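Local structure of transcriptional regulator, LacI family (Arthrobacter sp., 4RKR) at residues F110-A115 with L276-V281. The protein probably regulates transcription as a LacI-family, sugar-responsive DNA-binding protein whose periplasmic-binding-protein-like core holds a galactose-containing sugar in its cleft. Residues are numbered along the deposited sequence; the frame is centred on the assembly and turned at random.
Sequences FDYQHA and LKHRLV. With GAL (beta-D-galactopyranose), chain E.
Lys277 and His114 meet because His114 turns CG away from its backbone N (chi1 170°), while the lysine chain runs extended beyond CG. The two side chains cross at about a right angle. Lys277 CD sits over the centre of one face of the imidazole in a CH-pi contact, 4.0 Å from the centroid of the His114 ring. Beyond it, Lys277 NZ forms a salt bridge with Asp111 OD2 at 3.6 Å. Asp111 and Lys277 lie side by side and point the same way. The other carboxylate oxygen, Asp111 OD1, weakly accepts from His114 N and caps helix 112-125. A leucine here removes the flat face that Lys277 CD packs on, and the lysine chain would probably be freer to swing away from Asp111.

The backbones join where Asp111 N donates to Leu276 O at 3.0 Å, next to the parallel bridge of Phe110 with Leu276. His278 CE1 lies 3.6 Å from Tyr112 CE1 and 3.8 Å from Phe110 CB. The three rings form an aromatic cluster with oblique packing. A water in the plane of the His278 ring, at its edge, is hydrogen-bonded to His278 ND1 at 2.9 Å. It also accepts from His278 N and donates to Asp111 O, so it ties the loop to the helix start. Phe110 CE2 reaches galactose O6 at 3.3 Å, and Tyr112 OH is hydrogen-bonded to Asp98, which also binds the galactose. Phe110 and Tyr112 thus border the sugar site, and His278 packs against them, where strand 106-110 gives way to helix 112-125 beside the break in strand 273-281 of a periplasmic-binding-protein-like fold.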
ATOM      1  N   PHE A 110      -9.539  -1.569 -19.693  1.00 42.37           N
ATOM      2  CA  PHE A 110     -10.774  -1.531 -18.949  1.00 38.28           C
ATOM      3  C   PHE A 110     -11.826  -0.738 -19.710  1.00 46.96           C
ATOM      4  O   PHE A 110     -11.516   0.190 -20.463  1.00 36.44           O
ATOM      5  CB  PHE A 110     -10.505  -0.923 -17.587  1.00 42.93           C
ATOM      6  CG  PHE A 110      -9.389  -1.600 -16.841  1.00 39.75           C
ATOM      7  CD1 PHE A 110      -9.584  -2.841 -16.260  1.00 36.23           C
ATOM      8  CD2 PHE A 110      -8.144  -1.007 -16.738  1.00 42.51           C
ATOM      9  CE1 PHE A 110      -8.559  -3.475 -15.579  1.00 52.05           C
ATOM     10  CE2 PHE A 110      -7.110  -1.634 -16.056  1.00 47.93           C
ATOM     11  CZ  PHE A 110      -7.318  -2.867 -15.469  1.00 45.97           C
ATOM     12  N   ASP A 111     -13.078  -1.128 -19.526  1.00 41.01           N
ATOM     13  CA  ASP A 111     -14.180  -0.478 -20.208  1.00 36.35           C
ATOM     14  C   ASP A 111     -14.620   0.731 -19.397  1.00 38.94           C
ATOM     15  O   ASP A 111     -15.453   0.606 -18.509  1.00 41.41           O
ATOM     16  CB  ASP A 111     -15.333  -1.469 -20.362  1.00 38.95           C
ATOM     17  CG  ASP A 111     -16.436  -0.938 -21.224  1.00 53.18           C
ATOM     18  OD1 ASP A 111     -16.368   0.245 -21.635  1.00 44.13           O
ATOM     19  OD2 ASP A 111     -17.366  -1.716 -21.497  1.00 42.44           O
ATOM     20  N   TYR A 112     -14.061   1.901 -19.694  1.00 41.13           N
ATOM     21  CA  TYR A 112     -14.351   3.105 -18.887  1.00 37.33           C
ATOM     22  C   TYR A 112     -15.707   3.750 -19.192  1.00 61.51           C
ATOM     23  O   TYR A 112     -16.219   4.538 -18.392  1.00 51.90           O
ATOM     24  CB  TYR A 112     -13.226   4.140 -19.013  1.00 44.32           C
ATOM     25  CG  TYR A 112     -11.987   3.764 -18.220  1.00 54.31           C
ATOM     26  CD1 TYR A 112     -12.037   3.651 -16.831  1.00 36.76           C
ATOM     27  CD2 TYR A 112     -10.774   3.510 -18.853  1.00 60.04           C
ATOM     28  CE1 TYR A 112     -10.924   3.288 -16.101  1.00 54.72           C
ATOM     29  CE2 TYR A 112      -9.652   3.150 -18.124  1.00 45.72           C
ATOM     30  CZ  TYR A 112      -9.739   3.042 -16.751  1.00 44.91           C
ATOM     31  OH  TYR A 112      -8.647   2.698 -16.006  1.00 48.96           O
ATOM     32  N   GLN A 113     -16.275   3.417 -20.348  1.00 40.78           N
ATOM     33  CA  GLN A 113     -17.630   3.824 -20.699  1.00 68.86           C
ATOM     34  C   GLN A 113     -18.680   3.084 -19.893  1.00 37.43           C
ATOM     35  O   GLN A 113     -19.633   3.681 -19.405  1.00 50.42           O
ATOM     36  CB  GLN A 113     -17.884   3.574 -22.175  1.00 40.88           C
ATOM     37  CG  GLN A 113     -17.080   4.495 -23.069  1.00 49.88           C
ATOM     38  CD  GLN A 113     -17.494   4.386 -24.514  1.00102.78           C
ATOM     39  OE1 GLN A 113     -18.342   3.557 -24.878  1.00 52.03           O
ATOM     40  NE2 GLN A 113     -16.905   5.228 -25.351  1.00 59.51           N
ATOM     41  N   HIS A 114     -18.526   1.774 -19.778  1.00 39.87           N
ATOM     42  CA  HIS A 114     -19.382   1.010 -18.900  1.00 34.10           C
ATOM     43  C   HIS A 114     -19.293   1.515 -17.447  1.00 71.78           C
ATOM     44  O   HIS A 114     -20.308   1.671 -16.757  1.00 46.79           O
ATOM     45  CB  HIS A 114     -18.999  -0.449 -18.948  1.00 35.96           C
ATOM     46  CG  HIS A 114     -19.674  -1.272 -17.906  1.00 42.38           C
ATOM     47  ND1 HIS A 114     -20.906  -1.856 -18.103  1.00 59.75           N
ATOM     48  CD2 HIS A 114     -19.294  -1.607 -16.651  1.00 80.33           C
ATOM     49  CE1 HIS A 114     -21.252  -2.524 -17.017  1.00 89.69           C
ATOM     50  NE2 HIS A 114     -20.291  -2.388 -16.121  1.00 59.33           N
ATOM     51  N   ALA A 115     -18.076   1.762 -16.978  1.00 43.87           N
ATOM     52  CA  ALA A 115     -17.893   2.282 -15.622  1.00 61.52           C
ATOM     53  C   ALA A 115     -18.561   3.654 -15.472  1.00 48.21           C
ATOM     54  O   ALA A 115     -19.202   3.920 -14.464  1.00 46.56           O
ATOM     55  CB  ALA A 115     -16.417   2.368 -15.265  1.00 74.03           C
ATOM     56  N   LEU A 276     -11.372  -5.790 -19.422  1.00 40.39           N
ATOM     57  CA  LEU A 276     -12.061  -6.082 -18.177  1.00 42.18           C
ATOM     58  C   LEU A 276     -13.001  -4.947 -17.792  1.00 37.04           C
ATOM     59  O   LEU A 276     -12.887  -3.822 -18.305  1.00 33.27           O
ATOM     60  CB  LEU A 276     -11.046  -6.306 -17.069  1.00 48.94           C
ATOM     61  CG  LEU A 276     -10.084  -7.458 -17.346  1.00 36.85           C
ATOM     62  CD1 LEU A 276      -9.198  -7.661 -16.135  1.00 53.94           C
ATOM     63  CD2 LEU A 276     -10.843  -8.733 -17.695  1.00 41.77           C
ATOM     64  N   LYS A 277     -13.911  -5.253 -16.871  1.00 32.02           N
ATOM     65  CA  LYS A 277     -14.951  -4.324 -16.469  1.00 33.33           C
ATOM     66  C   LYS A 277     -14.960  -4.144 -14.972  1.00 39.01           C
ATOM     67  O   LYS A 277     -14.709  -5.094 -14.234  1.00 36.98           O
ATOM     68  CB  LYS A 277     -16.320  -4.830 -16.938  1.00 33.34           C
ATOM     69  CG  LYS A 277     -16.544  -4.696 -18.439  1.00 55.16           C
ATOM     70  CD  LYS A 277     -18.017  -4.772 -18.806  1.00 76.80           C
ATOM     71  CE  LYS A 277     -18.223  -4.614 -20.302  1.00 71.76           C
ATOM     72  NZ  LYS A 277     -19.652  -4.328 -20.613  1.00 94.78           N
ATOM     73  N   HIS A 278     -15.256  -2.919 -14.540  1.00 41.05           N
ATOM     74  CA  HIS A 278     -15.415  -2.598 -13.127  1.00 36.32           C
ATOM     75  C   HIS A 278     -16.798  -3.049 -12.699  1.00 57.99           C
ATOM     76  O   HIS A 278     -17.704  -3.105 -13.522  1.00 36.91           O
ATOM     77  CB  HIS A 278     -15.332  -1.093 -12.880  1.00 33.60           C
ATOM     78  CG  HIS A 278     -14.020  -0.474 -13.251  1.00 41.51           C
ATOM     79  ND1 HIS A 278     -13.673  -0.178 -14.551  1.00 42.65           N
ATOM     80  CD2 HIS A 278     -12.992  -0.045 -12.482  1.00 38.71           C
ATOM     81  CE1 HIS A 278     -12.477   0.378 -14.570  1.00 62.36           C
ATOM     82  NE2 HIS A 278     -12.041   0.472 -13.328  1.00 43.89           N
ATOM     83  N   ARG A 279     -16.951  -3.351 -11.412  1.00 40.71           N
ATOM     84  CA  ARG A 279     -18.243  -3.645 -10.822  1.00 54.16           C
ATOM     85  C   ARG A 279     -18.515  -2.618  -9.730  1.00 66.80           C
ATOM     86  O   ARG A 279     -17.616  -2.281  -8.948  1.00 49.06           O
ATOM     87  CB  ARG A 279     -18.238  -5.057 -10.241  1.00 49.97           C
ATOM     88  CG  ARG A 279     -19.568  -5.791 -10.371  1.00115.99           C
ATOM     89  CD  ARG A 279     -19.442  -7.314 -10.401  1.00116.27           C
ATOM     90  NE  ARG A 279     -18.103  -7.811 -10.072  1.00 79.07           N
ATOM     91  CZ  ARG A 279     -17.210  -8.279 -10.950  1.00136.55           C
ATOM     92  NH1 ARG A 279     -17.473  -8.345 -12.255  1.00104.59           N
ATOM     93  NH2 ARG A 279     -16.026  -8.691 -10.513  1.00 77.74           N
ATOM     94  N   LEU A 280     -19.748  -2.117  -9.683  1.00 43.10           N
ATOM     95  CA  LEU A 280     -20.128  -1.117  -8.681  1.00 65.27           C
ATOM     96  C   LEU A 280     -20.312  -1.792  -7.341  1.00 39.38           C
ATOM     97  O   LEU A 280     -21.032  -2.781  -7.231  1.00 46.89           O
ATOM     98  CB  LEU A 280     -21.417  -0.392  -9.066  1.00 45.91           C
ATOM     99  CG  LEU A 280     -21.972   0.650  -8.084  1.00 48.43           C
ATOM    100  CD1 LEU A 280     -21.051   1.848  -7.906  1.00 59.80           C
ATOM    101  CD2 LEU A 280     -23.345   1.121  -8.538  1.00 56.38           C
ATOM    102  N   VAL A 281     -19.645  -1.252  -6.331  1.00 49.25           N
ATOM    103  CA  VAL A 281     -19.725  -1.769  -4.978  1.00 47.05           C
ATOM    104  C   VAL A 281     -20.263  -0.655  -4.113  1.00 43.44           C
ATOM    105  O   VAL A 281     -19.596   0.370  -3.958  1.00 45.57           O
ATOM    106  CB  VAL A 281     -18.343  -2.170  -4.463  1.00 39.63           C
ATOM    107  CG1 VAL A 281     -18.383  -2.453  -2.957  1.00 42.35           C
ATOM    108  CG2 VAL A 281     -17.836  -3.362  -5.255  1.00 34.60           C
TER
HETATM  109  C1  GAL E   2      -4.009   4.415 -12.963  1.00 30.08           C
HETATM  110  C2  GAL E   2      -4.465   5.021 -11.634  1.00 36.89           C
HETATM  111  C3  GAL E   2      -4.815   3.925 -10.630  1.00 34.92           C
HETATM  112  C4  GAL E   2      -5.777   2.926 -11.250  1.00 33.25           C
HETATM  113  C5  GAL E   2      -5.258   2.434 -12.591  1.00 38.23           C
HETATM  114  C6  GAL E   2      -6.283   1.519 -13.241  1.00 38.33           C
HETATM  115  O2  GAL E   2      -3.392   5.814 -11.116  1.00 46.42           O
HETATM  116  O3  GAL E   2      -5.436   4.444  -9.448  1.00 29.34           O
HETATM  117  O4  GAL E   2      -7.044   3.553 -11.429  1.00 23.62           O
HETATM  118  O5  GAL E   2      -4.994   3.524 -13.473  1.00 32.51           O
HETATM  119  O6  GAL E   2      -5.640   0.792 -14.287  1.00 33.23           O
HETATM  120  O   HOH W   1     -15.460  -1.025 -16.612  1.00 55.68           O